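Local atomic coordinates of gamma-glutamyltransferase 1 Threonine peptidase. MEROPS family T03 (PDB entry 7D9E), a protein that probably transfers gamma-glutamyl groups to acceptor molecules, as in theanine synthesis, and belongs to the threonine peptidases of the N-terminal nucleophile clan. Residues A[34-39]-A[62-67]; A[67-72]-A[165-170]; A[253-258]-A[274-279]; A[282-287]-A[339-344]. One frame throughout, in Å; residues are numbered along the deposited sequence.

Contact 1. Residues A[34-39]-A[62-67]; sequences APDQYG and FTLAVT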
loop_
_atom_site.group_PDB
_atom_site.type_symbol
_atom_site.label_atom_id
_atom_site.label_comp_id
_atom_site.label_asym_id
_atom_site.label_seq_id
_atom_site.Cartn_x
_atom_site.Cartn_y
_atom_site.Cartn_z
ATOM N N ALA A 34 5.442 3.523 12.821
ATOM C CA ALA A 34 6.305 3.240 11.693
ATOM C C ALA A 34 6.594 1.754 11.609
ATOM O O ALA A 34 6.534 1.036 12.611
ATOM C CB ALA A 34 7.626 4.016 11.818
ATOM N N PRO A 35 6.945 1.261 10.421
ATOM C CA PRO A 35 7.165 -0.187 10.276
ATOM C C PRO A 35 8.498 -0.673 10.782
ATOM O O PRO A 35 8.710 -1.897 10.808
ATOM C CB PRO A 35 7.037 -0.409 8.773
ATOM C CG PRO A 35 7.527 0.888 8.174
ATOM C CD PRO A 35 6.955 1.951 9.116
ATOM N N ASP A 36 9.393 0.218 11.205
ATOM C CA ASP A 36 10.581 -0.205 11.932
ATOM C C ASP A 36 11.012 0.882 12.904
ATOM O O ASP A 36 10.455 1.985 12.928
ATOM C CB ASP A 36 11.724 -0.677 11.016
ATOM C CG ASP A 36 12.443 0.452 10.272
ATOM O OD1 ASP A 36 12.329 1.642 10.663
ATOM O OD2 ASP A 36 13.180 0.134 9.307
ATOM N N GLN A 37 12.008 0.539 13.717
ATOM C CA GLN A 37 12.448 1.416 14.796
ATOM C C GLN A 37 13.116 2.678 14.270
ATOM O O GLN A 37 13.123 3.704 14.952
ATOM C CB GLN A 37 13.426 0.683 15.709
ATOM C CG GLN A 37 14.683 0.223 14.973
ATOM C CD GLN A 37 15.663 -0.482 15.867
ATOM O OE1 GLN A 37 16.045 -1.625 15.604
ATOM N NE2 GLN A 37 16.132 0.208 16.886
ATOM N N TYR A 38 13.706 2.607 13.078
ATOM C CA TYR A 38 14.433 3.742 12.512
ATOM C C TYR A 38 13.493 4.796 11.968
ATOM O O TYR A 38 13.689 5.989 12.220
ATOM C CB TYR A 38 15.356 3.212 11.420
ATOM C CG TYR A 38 16.269 2.120 11.930
ATOM C CD1 TYR A 38 17.248 2.405 12.874
ATOM C CD2 TYR A 38 16.134 0.804 11.494
ATOM C CE1 TYR A 38 18.097 1.407 13.352
ATOM C CE2 TYR A 38 16.962 -0.199 11.986
ATOM C CZ TYR A 38 17.938 0.118 12.907
ATOM O OH TYR A 38 18.793 -0.854 13.401
ATOM N N GLY A 39 12.454 4.386 11.243
ATOM C CA GLY A 39 11.452 5.347 10.821
ATOM C C GLY A 39 10.774 6.020 11.998
ATOM O O GLY A 39 10.487 7.222 11.960
ATOM N N PHE A 62 12.262 8.821 3.436
ATOM C CA PHE A 62 13.627 8.600 2.961
ATOM C C PHE A 62 14.380 7.648 3.878
ATOM O O PHE A 62 15.192 6.842 3.402
ATOM C CB PHE A 62 14.368 9.922 2.780
ATOM C CG PHE A 62 13.990 10.670 1.526
ATOM C CD1 PHE A 62 14.307 10.169 0.282
ATOM C CD2 PHE A 62 13.327 11.883 1.611
ATOM C CE1 PHE A 62 13.980 10.885 -0.886
ATOM C CE2 PHE A 62 12.999 12.603 0.457
ATOM C CZ PHE A 62 13.300 12.087 -0.782
ATOM N N THR A 63 14.102 7.688 5.191
ATOM C CA THR A 63 14.762 6.759 6.111
ATOM C C THR A 63 14.431 5.318 5.758
ATOM O O THR A 63 15.330 4.471 5.660
ATOM C CB THR A 63 14.369 7.057 7.558
ATOM O OG1 THR A 63 14.957 8.301 7.954
ATOM C CG2 THR A 63 14.902 5.990 8.497
ATOM N N LEU A 64 13.148 5.027 5.527
ATOM C CA LEU A 64 12.754 3.663 5.197
ATOM C C LEU A 64 13.244 3.223 3.820
ATOM O O LEU A 64 13.376 2.015 3.583
ATOM C CB LEU A 64 11.241 3.527 5.311
ATOM C CG LEU A 64 10.666 3.783 6.705
ATOM C CD1 LEU A 64 9.132 3.881 6.686
ATOM C CD2 LEU A 64 11.110 2.695 7.668
ATOM N N ALA A 65 13.518 4.166 2.911
ATOM C CA ALA A 65 14.149 3.837 1.642
ATOM C C ALA A 65 15.551 3.278 1.845
ATOM O O ALA A 65 16.083 2.602 0.950
ATOM C CB ALA A 65 14.180 5.083 0.764
ATOM N N VAL A 66 16.146 3.536 3.011
ATOM C CA VAL A 66 17.417 2.956 3.404
ATOM C C VAL A 66 17.226 1.705 4.255
ATOM O O VAL A 66 17.809 0.656 3.972
ATOM C CB VAL A 66 18.266 4.006 4.152
ATOM C CG1 VAL A 66 19.581 3.384 4.599
ATOM C CG2 VAL A 66 18.504 5.231 3.288
ATOM N N THR A 67 16.413 1.795 5.308
ATOM C CA THR A 67 16.343 0.746 6.315
ATOM C C THR A 67 15.317 -0.333 6.018
ATOM O O THR A 67 15.363 -1.379 6.672
ATOM C CB THR A 67 16.069 1.335 7.710
ATOM O OG1 THR A 67 14.743 1.879 7.750
ATOM C CG2 THR A 67 17.094 2.414 8.048
HETATM O O HOH W 1 14.249 -2.308 9.002
#
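Asp36 and Thr67 carry the polar part of the contact: Thr67 OG1 donates to Asp36 OD2 at 2.8 Å, meeting the syn lone pair on the side of OD1. A water bridges the same OD2 to Thr67 O, which ties the last residue of helix 53-67 a second time. The other oxygen works within its own segment, where Gly39 N reaches Asp36 OD1 at 2.8 Å and 174°, the N-cap bond of helix 37-48. Asp36 CG sits between its backbone N and carbonyl carbon (chi1 74°), a turn that faces one oxygen to the helix start and the other to Thr67.

The apolar part lies around Leu64. Its CD1 meets Pro35 CG tip to tip at 3.7 Å, while CD2 slides past Asp36 OD1. Gly39 CA lies 4.1 Å from Leu64 CD2. Tyr38 and Thr67 are set obliquely, CD2 of the ring 3.8 Å from Thr67 CB, and Thr63 CG2 lies 3.9 Å from Tyr38 O. Tyr38 OH goes on to Lys162 N.

With an alanine at Asp36, Thr67 OG1 and Gly39 N would probably lose this acceptor, and the bridging water one of its anchors. A single buried carboxylate thus caps one helix and fastens it to the end of another, and the donors around it would be expected to favour its charged form.

Contact 2. Residues A[67-72]-A[165-170]; sequences TYPEAG and DQQYQY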
loop_
_atom_site.group_PDB
_atom_site.type_symbol
_atom_site.label_atom_id
_atom_site.label_comp_id
_atom_site.label_asym_id
_atom_site.label_seq_id
_atom_site.Cartn_x
_atom_site.Cartn_y
_atom_site.Cartn_z
ATOM N N THR A 67 16.413 1.795 5.308
ATOM C CA THR A 67 16.343 0.746 6.315
ATOM C C THR A 67 15.317 -0.333 6.018
ATOM O O THR A 67 15.363 -1.379 6.672
ATOM C CB THR A 67 16.069 1.335 7.710
ATOM O OG1 THR A 67 14.743 1.879 7.750
ATOM C CG2 THR A 67 17.094 2.414 8.048
ATOM N N TYR A 68 14.411 -0.116 5.049
ATOM C CA TYR A 68 13.361 -1.114 4.918
ATOM C C TYR A 68 13.343 -1.289 3.355
ATOM O O TYR A 68 12.293 -1.120 2.725
ATOM C CB TYR A 68 12.065 -0.506 5.334
ATOM C CG TYR A 68 10.952 -1.444 5.765
ATOM C CD1 TYR A 68 10.903 -1.838 7.084
ATOM C CD2 TYR A 68 10.126 -2.091 4.888
ATOM C CE1 TYR A 68 9.929 -2.675 7.557
ATOM C CE2 TYR A 68 9.158 -2.996 5.351
ATOM C CZ TYR A 68 9.086 -3.280 6.693
ATOM O OH TYR A 68 8.170 -4.169 7.219
ATOM N N PRO A 69 14.484 -1.610 2.725
ATOM C CA PRO A 69 14.552 -1.596 1.247
ATOM C C PRO A 69 13.656 -2.617 0.550
ATOM O O PRO A 69 13.471 -2.531 -0.686
ATOM C CB PRO A 69 16.030 -1.910 0.960
ATOM C CG PRO A 69 16.507 -2.622 2.181
ATOM C CD PRO A 69 15.781 -1.940 3.322
ATOM N N GLU A 70 13.111 -3.588 1.277
ATOM C CA GLU A 70 12.148 -4.485 0.659
ATOM C C GLU A 70 10.920 -3.736 0.164
ATOM O O GLU A 70 10.215 -4.237 -0.725
ATOM C CB GLU A 70 11.775 -5.606 1.627
ATOM C CG GLU A 70 11.183 -5.173 2.953
ATOM C CD GLU A 70 12.203 -4.989 4.073
ATOM O OE1 GLU A 70 13.258 -4.346 3.838
ATOM O OE2 GLU A 70 11.943 -5.510 5.189
ATOM N N ALA A 71 10.644 -2.549 0.711
ATOM C CA ALA A 71 9.418 -1.835 0.384
ATOM C C ALA A 71 9.572 -0.320 0.408
ATOM O O ALA A 71 9.145 0.352 -0.532
ATOM C CB ALA A 71 8.291 -2.270 1.324
ATOM N N GLY A 72 10.168 0.233 1.465
ATOM C CA GLY A 72 10.544 1.634 1.422
ATOM C C GLY A 72 11.499 1.868 0.275
ATOM O O GLY A 72 12.294 0.991 -0.069
ATOM N N ASP A 165 15.335 -10.053 11.305
ATOM C CA ASP A 165 15.143 -11.448 10.911
ATOM C C ASP A 165 14.091 -11.577 9.812
ATOM O O ASP A 165 14.282 -12.302 8.835
ATOM C CB ASP A 165 14.733 -12.303 12.115
ATOM C CG ASP A 165 15.865 -12.523 13.117
ATOM O OD1 ASP A 165 17.025 -12.177 12.830
ATOM O OD2 ASP A 165 15.581 -13.053 14.210
ATOM N N GLN A 166 12.939 -10.908 9.973
ATOM C CA GLN A 166 11.895 -11.034 8.962
ATOM C C GLN A 166 12.347 -10.436 7.643
ATOM O O GLN A 166 11.997 -10.943 6.566
ATOM C CB GLN A 166 10.606 -10.334 9.428
ATOM N N GLN A 167 13.145 -9.367 7.710
ATOM C CA GLN A 167 13.671 -8.730 6.517
ATOM C C GLN A 167 14.570 -9.688 5.745
ATOM O O GLN A 167 14.517 -9.764 4.505
ATOM C CB GLN A 167 14.460 -7.505 6.979
ATOM C CG GLN A 167 15.059 -6.675 5.909
ATOM C CD GLN A 167 15.640 -5.408 6.478
ATOM O OE1 GLN A 167 16.321 -5.431 7.510
ATOM N NE2 GLN A 167 15.282 -4.275 5.882
ATOM N N TYR A 168 15.409 -10.430 6.463
ATOM C CA TYR A 168 16.251 -11.418 5.812
ATOM C C TYR A 168 15.417 -12.520 5.168
ATOM O O TYR A 168 15.742 -12.989 4.069
ATOM C CB TYR A 168 17.229 -12.005 6.822
ATOM C CG TYR A 168 18.156 -13.047 6.241
ATOM C CD1 TYR A 168 19.153 -12.681 5.342
ATOM C CD2 TYR A 168 18.019 -14.368 6.568
ATOM C CE1 TYR A 168 20.017 -13.637 4.833
ATOM C CE2 TYR A 168 18.884 -15.339 6.041
ATOM C CZ TYR A 168 19.865 -14.934 5.176
ATOM O OH TYR A 168 20.731 -15.880 4.648
ATOM N N GLN A 169 14.354 -12.968 5.841
ATOM C CA GLN A 169 13.485 -13.964 5.226
ATOM C C GLN A 169 12.865 -13.466 3.925
ATOM O O GLN A 169 12.777 -14.219 2.949
ATOM C CB GLN A 169 12.407 -14.408 6.212
ATOM C CG GLN A 169 12.980 -15.139 7.420
ATOM C CD GLN A 169 13.796 -16.373 7.032
ATOM O OE1 GLN A 169 13.395 -17.165 6.169
ATOM N NE2 GLN A 169 14.955 -16.521 7.652
ATOM N N TYR A 170 12.421 -12.203 3.882
ATOM C CA TYR A 170 11.952 -11.655 2.614
ATOM C C TYR A 170 13.059 -11.604 1.583
ATOM O O TYR A 170 12.822 -11.854 0.394
ATOM C CB TYR A 170 11.340 -10.272 2.813
ATOM C CG TYR A 170 10.168 -10.310 3.761
ATOM C CD1 TYR A 170 9.245 -11.347 3.701
ATOM C CD2 TYR A 170 9.982 -9.325 4.705
ATOM C CE1 TYR A 170 8.168 -11.400 4.559
ATOM C CE2 TYR A 170 8.898 -9.370 5.577
ATOM C CZ TYR A 170 8.000 -10.409 5.495
ATOM O OH TYR A 170 6.926 -10.456 6.357
#
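Gln167 reaches from helix 165-178 to the loop after helix 53-67 and crosses the side chain of Glu70 at about a right angle. Its CB lies 3.7 Å from Glu70 OE2. CG, anti to the backbone N (chi1 -178°), comes within 3.4 Å of the same oxygen, and the extended chain carries CD past Glu70 OE1. At the tip NE2 makes two bonds, both close to the amide plane: to Glu70 OE1 at 2.9 Å, using the syn lone pair, and to Thr67 O at 3.0 Å, tilted 33° from that carbonyl's plane. Pro69 CD touches NE2 at 3.5 Å. Gln167 OE1 turns back to Ala164 N, which fixes the amide's rotation.

Glu70 OE2 stands 3.7 Å above the Tyr68 ring, over its centre, and at the edge of Tyr170. Its salt bridge is to Arg186 of the other chain. A leucine in place of Gln167 would probably leave Thr67 O and Glu70 OE1 without this shared donor and the carboxylate freer to turn.

By holding Glu70 OE1, the amide is likely to steady the orientation in which Glu70 OE2 meets the arginine across the chain interface.

Contact 3. Residues A[253-258]-A[274-279]; sequences MRIDWQ and ALAQLI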
loop_
_atom_site.group_PDB
_atom_site.type_symbol
_atom_site.label_atom_id
_atom_site.label_comp_id
_atom_site.label_asym_id
_atom_site.label_seq_id
_atom_site.Cartn_x
_atom_site.Cartn_y
_atom_site.Cartn_z
ATOM N N MET A 253 -11.108 9.994 -1.616
ATOM C CA MET A 253 -12.388 9.327 -1.416
ATOM C C MET A 253 -12.892 9.658 -0.017
ATOM O O MET A 253 -12.133 9.578 0.949
ATOM C CB MET A 253 -12.222 7.814 -1.550
ATOM C CG MET A 253 -13.437 7.029 -1.098
ATOM S SD MET A 253 -14.892 7.249 -2.139
ATOM C CE MET A 253 -14.107 6.851 -3.697
ATOM N N ARG A 254 -14.161 10.063 0.088
ATOM C CA ARG A 254 -14.799 10.352 1.368
ATOM C C ARG A 254 -15.952 9.389 1.598
ATOM O O ARG A 254 -16.849 9.272 0.757
ATOM C CB ARG A 254 -15.320 11.789 1.388
ATOM C CG ARG A 254 -16.167 12.102 2.609
ATOM C CD ARG A 254 -16.761 13.500 2.609
ATOM N NE ARG A 254 -17.679 13.626 3.725
ATOM C CZ ARG A 254 -17.915 14.745 4.404
ATOM N NH1 ARG A 254 -17.291 15.874 4.089
ATOM N NH2 ARG A 254 -18.779 14.729 5.412
ATOM N N ILE A 255 -15.954 8.760 2.771
ATOM C CA ILE A 255 -16.951 7.781 3.182
ATOM C C ILE A 255 -17.453 8.189 4.567
ATOM O O ILE A 255 -16.664 8.318 5.509
ATOM C CB ILE A 255 -16.338 6.366 3.208
ATOM C CG1 ILE A 255 -15.803 5.991 1.823
ATOM C CG2 ILE A 255 -17.363 5.327 3.741
ATOM C CD1 ILE A 255 -14.721 4.941 1.878
ATOM N N ASP A 256 -18.760 8.376 4.698
ATOM C CA ASP A 256 -19.353 8.770 5.965
ATOM C C ASP A 256 -20.167 7.630 6.554
ATOM O O ASP A 256 -20.966 7.007 5.853
ATOM C CB ASP A 256 -20.263 9.975 5.734
ATOM C CG ASP A 256 -19.484 11.256 5.496
ATOM O OD1 ASP A 256 -19.149 11.945 6.477
ATOM O OD2 ASP A 256 -19.193 11.555 4.327
ATOM N N TRP A 257 -19.993 7.383 7.850
ATOM C CA TRP A 257 -20.871 6.432 8.521
ATOM C C TRP A 257 -20.824 6.719 10.016
ATOM O O TRP A 257 -19.770 7.078 10.547
ATOM C CB TRP A 257 -20.429 4.982 8.233
ATOM C CG TRP A 257 -19.356 4.448 9.109
ATOM C CD1 TRP A 257 -19.525 3.524 10.099
ATOM C CD2 TRP A 257 -17.969 4.800 9.129
ATOM N NE1 TRP A 257 -18.338 3.274 10.712
ATOM C CE2 TRP A 257 -17.362 4.041 10.143
ATOM C CE3 TRP A 257 -17.174 5.668 8.376
ATOM C CZ2 TRP A 257 -16.004 4.135 10.440
ATOM C CZ3 TRP A 257 -15.833 5.770 8.675
ATOM C CH2 TRP A 257 -15.256 5.000 9.700
ATOM N N GLN A 258 -21.983 6.599 10.667
ATOM C CA GLN A 258 -22.087 6.722 12.128
ATOM C C GLN A 258 -21.434 8.003 12.655
ATOM O O GLN A 258 -20.888 8.032 13.764
ATOM C CB GLN A 258 -21.516 5.486 12.839
ATOM C CG GLN A 258 -22.265 4.186 12.546
ATOM C CD GLN A 258 -23.694 4.202 13.061
ATOM N N ALA A 274 -13.646 0.198 -2.876
ATOM C CA ALA A 274 -13.855 -1.015 -2.094
ATOM C C ALA A 274 -14.338 -0.693 -0.687
ATOM O O ALA A 274 -15.308 -1.291 -0.213
ATOM C CB ALA A 274 -12.584 -1.853 -2.045
ATOM N N LEU A 275 -13.661 0.226 0.014
ATOM C CA LEU A 275 -14.084 0.554 1.376
ATOM C C LEU A 275 -15.471 1.185 1.404
ATOM O O LEU A 275 -16.256 0.909 2.314
ATOM C CB LEU A 275 -13.053 1.448 2.072
ATOM C CG LEU A 275 -11.804 0.675 2.506
ATOM C CD1 LEU A 275 -10.645 1.600 2.768
ATOM C CD2 LEU A 275 -12.111 -0.142 3.745
ATOM N N ALA A 276 -15.794 2.038 0.423
ATOM C CA ALA A 276 -17.139 2.612 0.389
ATOM C C ALA A 276 -18.180 1.503 0.284
ATOM O O ALA A 276 -19.204 1.523 0.984
ATOM C CB ALA A 276 -17.252 3.581 -0.789
ATOM N N GLN A 277 -17.874 0.471 -0.520
ATOM C CA GLN A 277 -18.796 -0.648 -0.679
ATOM C C GLN A 277 -18.800 -1.555 0.545
ATOM O O GLN A 277 -19.870 -2.000 0.988
ATOM C CB GLN A 277 -18.440 -1.441 -1.933
ATOM C CG GLN A 277 -18.702 -0.654 -3.218
ATOM C CD GLN A 277 -18.425 -1.464 -4.462
ATOM O OE1 GLN A 277 -17.852 -2.543 -4.405
ATOM N NE2 GLN A 277 -18.823 -0.936 -5.614
ATOM N N LEU A 278 -17.616 -1.866 1.086
ATOM C CA LEU A 278 -17.540 -2.756 2.247
ATOM C C LEU A 278 -18.272 -2.151 3.437
ATOM O O LEU A 278 -19.093 -2.816 4.092
ATOM C CB LEU A 278 -16.085 -3.029 2.611
ATOM C CG LEU A 278 -15.321 -3.922 1.634
ATOM C CD1 LEU A 278 -13.825 -3.663 1.812
ATOM C CD2 LEU A 278 -15.628 -5.401 1.763
ATOM N N ILE A 279 -17.983 -0.882 3.738
ATOM C CA ILE A 279 -18.621 -0.214 4.869
ATOM C C ILE A 279 -20.108 -0.026 4.610
ATOM O O ILE A 279 -20.952 -0.298 5.475
ATOM C CB ILE A 279 -17.914 1.122 5.168
ATOM C CG1 ILE A 279 -16.489 0.853 5.655
ATOM C CG2 ILE A 279 -18.710 1.958 6.147
ATOM C CD1 ILE A 279 -15.613 2.084 5.676
#
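Behind Ile255, which packs on Ala276, the shortest polar bond, a salt bridge within 253-258, runs along the far side of the strand: Arg254 NE to Asp256 OD2, 2.6 Å and nearly straight at 171°. The guanidinium grips the carboxylate side-on, with NH2 on OD1 at 3.0 Å completing the pair, and Asp256 OD1 has a further partner in Thr261 OG1 of the adjoining strand.

The arrangement is a helix laid on one face of an antiparallel sheet, consistent with the layered alpha-beta-beta-alpha core of N-terminal nucleophile hydrolases. Strand 248-257 and strand 260-264 form a hairpin, and helix 271-284 follows to cover it. The strand and helix segments run almost parallel, 12° apart, with their axes 8.8 Å from each other.

No hydrogen bond joins the two segments; the interface is hydrocarbon. Ile255 fits closely against the helix backbone because Ala276 offers only a methyl group: CG1 lies 3.8 Å from Ala276 CB, and CD1 continues to 3.4 Å from Ala276 N and also touches Leu275 CB. Ile255 CG2, anti to the backbone N, faces one helical turn further on, 4.2 Å from Ile279 CD1.

Trp257 closes the row toward the strand's end. Tyr109 of the other chain meets its ring edge-to-face, and Trp257 NE1 hydrogen-bonds a glycerol, probably from the crystallisation liquor. Ile279 comes over one ring face at about a right angle to the tryptophan side chain, placing CG2 4.2 Å from the centroid of the five-membered ring in a CH-pi contact.

Contact 4. Residues A[282-287]-A[339-344]; sequences KEQRAA and KRAGEV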
loop_
_atom_site.group_PDB
_atom_site.type_symbol
_atom_site.label_atom_id
_atom_site.label_comp_id
_atom_site.label_asym_id
_atom_site.label_seq_id
_atom_site.Cartn_x
_atom_site.Cartn_y
_atom_site.Cartn_z
ATOM N N LYS A 282 -21.926 -3.404 4.790
ATOM C CA LYS A 282 -22.006 -3.908 6.159
ATOM C C LYS A 282 -23.050 -3.143 6.962
ATOM O O LYS A 282 -23.794 -3.736 7.758
ATOM C CB LYS A 282 -20.650 -3.853 6.864
ATOM C CG LYS A 282 -20.738 -4.300 8.314
ATOM C CD LYS A 282 -19.366 -4.453 8.928
ATOM C CE LYS A 282 -19.444 -5.282 10.204
ATOM N NZ LYS A 282 -20.347 -4.633 11.191
ATOM N N GLU A 283 -23.119 -1.819 6.776
ATOM C CA GLU A 283 -24.138 -1.033 7.466
ATOM C C GLU A 283 -25.541 -1.448 7.034
ATOM O O GLU A 283 -26.450 -1.555 7.865
ATOM C CB GLU A 283 -23.917 0.460 7.234
ATOM C CG GLU A 283 -22.619 1.011 7.835
ATOM C CD GLU A 283 -22.689 1.297 9.330
ATOM O OE1 GLU A 283 -23.234 2.354 9.720
ATOM O OE2 GLU A 283 -22.162 0.479 10.115
ATOM N N GLN A 284 -25.735 -1.672 5.728
ATOM C CA GLN A 284 -27.039 -2.102 5.236
ATOM C C GLN A 284 -27.458 -3.425 5.854
ATOM O O GLN A 284 -28.652 -3.661 6.064
ATOM C CB GLN A 284 -26.970 -2.246 3.716
ATOM C CG GLN A 284 -27.107 -0.951 2.960
ATOM C CD GLN A 284 -28.316 -0.149 3.379
ATOM O OE1 GLN A 284 -29.449 -0.615 3.261
ATOM N NE2 GLN A 284 -28.081 1.048 3.906
ATOM N N ARG A 285 -26.494 -4.298 6.137
ATOM C CA ARG A 285 -26.749 -5.623 6.695
ATOM C C ARG A 285 -26.547 -5.678 8.208
ATOM O O ARG A 285 -26.232 -6.743 8.743
ATOM C CB ARG A 285 -25.888 -6.682 5.996
ATOM C CG ARG A 285 -26.076 -6.789 4.479
ATOM C CD ARG A 285 -27.541 -6.991 4.104
ATOM N NE ARG A 285 -28.123 -8.228 4.637
ATOM C CZ ARG A 285 -28.480 -9.294 3.917
ATOM N NH1 ARG A 285 -28.374 -9.309 2.593
ATOM N NH2 ARG A 285 -29.005 -10.346 4.536
ATOM N N ALA A 286 -26.786 -4.570 8.913
ATOM C CA ALA A 286 -26.532 -4.536 10.348
ATOM C C ALA A 286 -27.342 -5.590 11.090
ATOM O O ALA A 286 -26.864 -6.163 12.072
ATOM C CB ALA A 286 -26.850 -3.152 10.915
ATOM N N ALA A 287 -28.570 -5.864 10.647
ATOM C CA ALA A 287 -29.364 -6.849 11.377
ATOM C C ALA A 287 -28.714 -8.230 11.338
ATOM O O ALA A 287 -28.842 -9.000 12.302
ATOM C CB ALA A 287 -30.796 -6.907 10.843
ATOM N N LYS A 339 -28.604 -2.213 -3.232
ATOM C CA LYS A 339 -28.882 -3.346 -4.111
ATOM C C LYS A 339 -27.855 -4.457 -3.925
ATOM O O LYS A 339 -28.206 -5.636 -3.810
ATOM C CB LYS A 339 -28.921 -2.882 -5.571
ATOM C CG LYS A 339 -29.287 -3.982 -6.548
ATOM N N ARG A 340 -26.572 -4.100 -3.893
ATOM C CA ARG A 340 -25.539 -5.118 -3.741
ATOM C C ARG A 340 -25.612 -5.766 -2.368
ATOM O O ARG A 340 -25.357 -6.967 -2.232
ATOM C CB ARG A 340 -24.151 -4.513 -3.978
ATOM C CG ARG A 340 -23.982 -4.000 -5.390
ATOM C CD ARG A 340 -23.946 -5.145 -6.385
ATOM N NE ARG A 340 -22.588 -5.624 -6.647
ATOM C CZ ARG A 340 -22.300 -6.647 -7.445
ATOM N NH1 ARG A 340 -23.268 -7.349 -8.022
ATOM N NH2 ARG A 340 -21.037 -6.960 -7.676
ATOM N N ALA A 341 -25.957 -4.984 -1.339
ATOM C CA ALA A 341 -26.133 -5.552 -0.007
ATOM C C ALA A 341 -27.225 -6.606 -0.007
ATOM O O ALA A 341 -27.138 -7.591 0.733
ATOM C CB ALA A 341 -26.486 -4.456 0.990
ATOM N N GLY A 342 -28.261 -6.417 -0.823
ATOM C CA GLY A 342 -29.327 -7.395 -0.913
ATOM C C GLY A 342 -28.888 -8.747 -1.419
ATOM O O GLY A 342 -29.579 -9.746 -1.165
ATOM N N GLU A 343 -27.751 -8.808 -2.122
ATOM C CA GLU A 343 -27.252 -10.061 -2.670
ATOM C C GLU A 343 -26.575 -10.925 -1.616
ATOM O O GLU A 343 -26.438 -12.137 -1.819
ATOM C CB GLU A 343 -26.202 -9.792 -3.751
ATOM C CG GLU A 343 -26.706 -9.056 -4.977
ATOM C CD GLU A 343 -25.636 -8.936 -6.050
ATOM O OE1 GLU A 343 -24.688 -9.772 -6.083
ATOM O OE2 GLU A 343 -25.726 -7.993 -6.855
ATOM N N VAL A 344 -26.122 -10.317 -0.519
ATOM C CA VAL A 344 -25.397 -11.051 0.507
ATOM C C VAL A 344 -26.279 -12.154 1.069
ATOM O O VAL A 344 -27.424 -11.918 1.480
ATOM C CB VAL A 344 -24.942 -10.085 1.609
ATOM C CG1 VAL A 344 -24.469 -10.853 2.846
ATOM C CG2 VAL A 344 -23.840 -9.179 1.082
#
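Arg285 NH1 donates to Ala341 O at 2.8 Å and 156°, with the oxygen almost in the guanidinium plane, and also makes a weak bond to Val344 O at 3.0 Å. Val344 lies over one face of the guanidinium through CG1, offset toward the rim. Beside this, Gln284 and Ala341 meet through their CB atoms at 3.5 Å.

Ala341 O is gripped twice: Val344 N reaches it from the opposite face of its plane to NH1, at 3.2 Å. The arginine chain curls to get there, bent at chi2 and chi3 (-54° and -62°), and Arg285 CD passes 3.4 Å from Ala341 O.

In the next shell Arg285 NE forms a salt bridge with Asp288 OD2. Arg340 NH1 bonds Glu343 OE2 at 2.8 Å, somewhat out of both planes, and these two side chains reach Asp313 and Arg309 of helix 297-317. Ala341 and Val344 also pack on Ile281 of helix 271-284.

A positive group beside the carbonyls, even with its charge shared by Asp288, probably offsets some of the partial negative charge gathered there. An arginine just after helix 271-284 thus binds carbonyls at the C-terminal end of helix 334-343, packing one helix end against another.

The four contacts follow one another along the chain and fall into two pairs. Contacts 1 and 2, with centres 10 Å apart, share Thr67: contact 1 joins the start of helix 37-48 to the end of helix 53-67, and contact 2 joins the loop that follows to helix 165-178. Contacts 3 and 4, 13 Å apart, both use helix 271-284, the first laying it on the sheet and the second tying its end to helix 334-343. Contacts 1 and 4 lie on opposite sides of the chain's centre, about 40 Å between centres. Pro35 and Tyr68 from the first pair and Leu275 from the second have side chains about 10 to 12 Å from the bound DON, so contacts 1, 2 and 3 lie in its wider surroundings.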